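Local coordinates for holo-[acyl-carrier-protein] synthase (Thermotoga maritima, PDB 5XUM) that is an AcpS-type holo-[acyl-carrier-protein] synthase, a member of the 4'-phosphopantetheinyl transferase superfamily, at residues 22-28 / 65-71. Numbering follows the deposited sequence.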
# COMPACT_ATOMS: atom_id res chain seq x y z
N ARG A 22 -27.35 -11.52 -2.46
CA ARG A 22 -26.30 -12.53 -2.59
C ARG A 22 -24.97 -12.14 -1.93
O ARG A 22 -24.27 -13.00 -1.39
CB ARG A 22 -26.06 -12.87 -4.07
CG ARG A 22 -27.21 -13.61 -4.74
CD ARG A 22 -27.29 -15.07 -4.31
NE ARG A 22 -26.09 -15.82 -4.70
CZ ARG A 22 -25.84 -17.08 -4.35
NH1 ARG A 22 -26.70 -17.76 -3.60
NH2 ARG A 22 -24.72 -17.66 -4.75
N ILE A 23 -24.63 -10.86 -1.97
CA ILE A 23 -23.30 -10.41 -1.54
C ILE A 23 -23.24 -9.75 -0.16
O ILE A 23 -22.18 -9.75 0.48
CB ILE A 23 -22.62 -9.49 -2.59
CG1 ILE A 23 -23.34 -8.14 -2.69
CG2 ILE A 23 -22.54 -10.19 -3.94
CD1 ILE A 23 -22.46 -7.00 -3.19
N LEU A 24 -24.36 -9.20 0.31
CA LEU A 24 -24.36 -8.42 1.55
C LEU A 24 -24.59 -9.26 2.80
O LEU A 24 -25.42 -10.17 2.81
CB LEU A 24 -25.40 -7.30 1.49
CG LEU A 24 -25.30 -6.19 0.44
CD1 LEU A 24 -26.39 -5.16 0.71
CD2 LEU A 24 -23.93 -5.53 0.41
N GLY A 25 -23.85 -8.93 3.86
CA GLY A 25 -24.09 -9.50 5.18
C GLY A 25 -25.23 -8.77 5.87
O GLY A 25 -25.74 -7.77 5.34
N GLU A 26 -25.62 -9.25 7.05
CA GLU A 26 -26.78 -8.71 7.77
C GLU A 26 -26.62 -7.24 8.17
O GLU A 26 -27.55 -6.45 8.02
CB GLU A 26 -27.12 -9.56 8.99
CG GLU A 26 -27.70 -10.93 8.66
CD GLU A 26 -28.97 -10.86 7.83
OE1 GLU A 26 -28.97 -11.36 6.69
OE2 GLU A 26 -29.97 -10.28 8.32
N SER A 27 -25.44 -6.88 8.68
CA SER A 27 -25.17 -5.50 9.09
C SER A 27 -25.05 -4.56 7.89
O SER A 27 -25.37 -3.37 8.00
CB SER A 27 -23.91 -5.44 9.96
OG SER A 27 -24.10 -6.12 11.18
N GLU A 28 -24.59 -5.09 6.76
CA GLU A 28 -24.52 -4.32 5.51
C GLU A 28 -25.92 -4.03 4.96
O GLU A 28 -26.15 -2.97 4.37
CB GLU A 28 -23.68 -5.05 4.46
CG GLU A 28 -22.19 -5.03 4.73
CD GLU A 28 -21.39 -5.81 3.70
OE1 GLU A 28 -21.79 -6.94 3.34
OE2 GLU A 28 -20.34 -5.29 3.24
N PHE A 65 -18.97 -14.16 -0.16
CA PHE A 65 -18.96 -12.70 -0.08
C PHE A 65 -19.65 -12.16 1.18
O PHE A 65 -19.36 -11.04 1.62
CB PHE A 65 -19.58 -12.09 -1.35
CG PHE A 65 -18.57 -11.75 -2.42
CD1 PHE A 65 -18.78 -10.67 -3.26
CD2 PHE A 65 -17.40 -12.49 -2.57
CE1 PHE A 65 -17.86 -10.34 -4.25
CE2 PHE A 65 -16.47 -12.17 -3.55
CZ PHE A 65 -16.70 -11.09 -4.39
N THR A 66 -20.54 -12.96 1.76
CA THR A 66 -21.22 -12.61 3.01
C THR A 66 -20.32 -12.81 4.25
O THR A 66 -20.62 -12.28 5.32
CB THR A 66 -22.53 -13.41 3.20
OG1 THR A 66 -22.27 -14.81 3.06
CG2 THR A 66 -23.57 -12.98 2.16
N ASP A 67 -19.24 -13.57 4.09
CA ASP A 67 -18.25 -13.79 5.16
C ASP A 67 -17.41 -12.55 5.45
O ASP A 67 -16.72 -12.48 6.47
CB ASP A 67 -17.33 -14.96 4.80
CG ASP A 67 -18.04 -16.29 4.77
OD1 ASP A 67 -19.02 -16.47 5.54
OD2 ASP A 67 -17.62 -17.18 3.99
N VAL A 68 -17.47 -11.58 4.54
CA VAL A 68 -16.71 -10.34 4.67
C VAL A 68 -17.66 -9.15 4.57
O VAL A 68 -18.37 -9.00 3.57
CB VAL A 68 -15.63 -10.22 3.57
CG1 VAL A 68 -14.74 -9.02 3.81
CG2 VAL A 68 -14.79 -11.48 3.50
N GLU A 69 -17.69 -8.32 5.60
CA GLU A 69 -18.54 -7.14 5.61
C GLU A 69 -17.72 -5.86 5.63
O GLU A 69 -16.65 -5.80 6.24
CB GLU A 69 -19.50 -7.16 6.80
CG GLU A 69 -20.71 -8.05 6.61
CD GLU A 69 -21.77 -7.80 7.66
OE1 GLU A 69 -21.54 -8.11 8.85
OE2 GLU A 69 -22.85 -7.30 7.29
N PHE A 70 -18.23 -4.84 4.95
CA PHE A 70 -17.65 -3.51 5.01
C PHE A 70 -18.67 -2.54 5.57
O PHE A 70 -19.61 -2.13 4.88
CB PHE A 70 -17.11 -3.07 3.65
CG PHE A 70 -15.91 -3.85 3.19
CD1 PHE A 70 -14.63 -3.41 3.49
CD2 PHE A 70 -16.06 -5.04 2.49
CE1 PHE A 70 -13.52 -4.13 3.08
CE2 PHE A 70 -14.96 -5.77 2.08
CZ PHE A 70 -13.68 -5.31 2.37
N LEU A 71 -18.48 -2.21 6.84
CA LEU A 71 -19.36 -1.28 7.55
C LEU A 71 -18.77 0.12 7.45
O LEU A 71 -17.87 0.37 6.65
CB LEU A 71 -19.54 -1.72 9.01
CG LEU A 71 -19.93 -3.19 9.23
CD1 LEU A 71 -20.00 -3.51 10.72
CD2 LEU A 71 -21.25 -3.52 8.55
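F65, at the start of 65-71, lies flank to flank with I23, CD1 of the F65 ring 3.9 Å from I23 CG2. The carbonyl oxygens of these two residues also come close, at 3.3 Å between I23 O and F65 O. T66 follows with its methyl: with OG1 between the backbone N and the carbonyl carbon (chi1 54°) and hydrogen-bonded to S64 OG, CG2 falls anti to the carbonyl carbon and rests against the facing backbone, 3.4 Å from L24 O.

Direct hydrogen bonds between the two segments begin at E69. Its extended side chain runs counter to that of E28, carboxylate planes 86° apart, and reaches the first turn of helix 26-34. There E69 OE2 accepts from E28 N at 2.9 Å, met nearly along the C-O bond, and lies 3.0 Å from S27 N, while E69 OE1 is hydrogen-bonded to H82. A side-chain carboxylate thus occupies the amino end of the helix, where the helix dipole would be expected to stabilise its negative charge; G25, at the N-cap position, has no side chain to compete for this place.

E28 answers in kind. E28 OE2 takes the backbone N-H of F70 at 2.8 Å in a nearly straight bond (175°), from above the carboxylate plane, while E28 OE1 accepts from G25 N. Beyond, L71 CD2 packs 3.6 Å from S27 CB.

The turn between helices 20-23 and 26-34 is therefore fastened to strand 68-73, an outermost strand of its sheet within this chain, which pairs on with strand 76-81. Helix 38-56 packs against L24, E28, F65 and V68 and sends in K49, which is hydrogen-bonded to the carbonyl oxygens of I23, F65 and V68 and forms a salt bridge with E28 OE1, probably offsetting the proximity of the two glutamates.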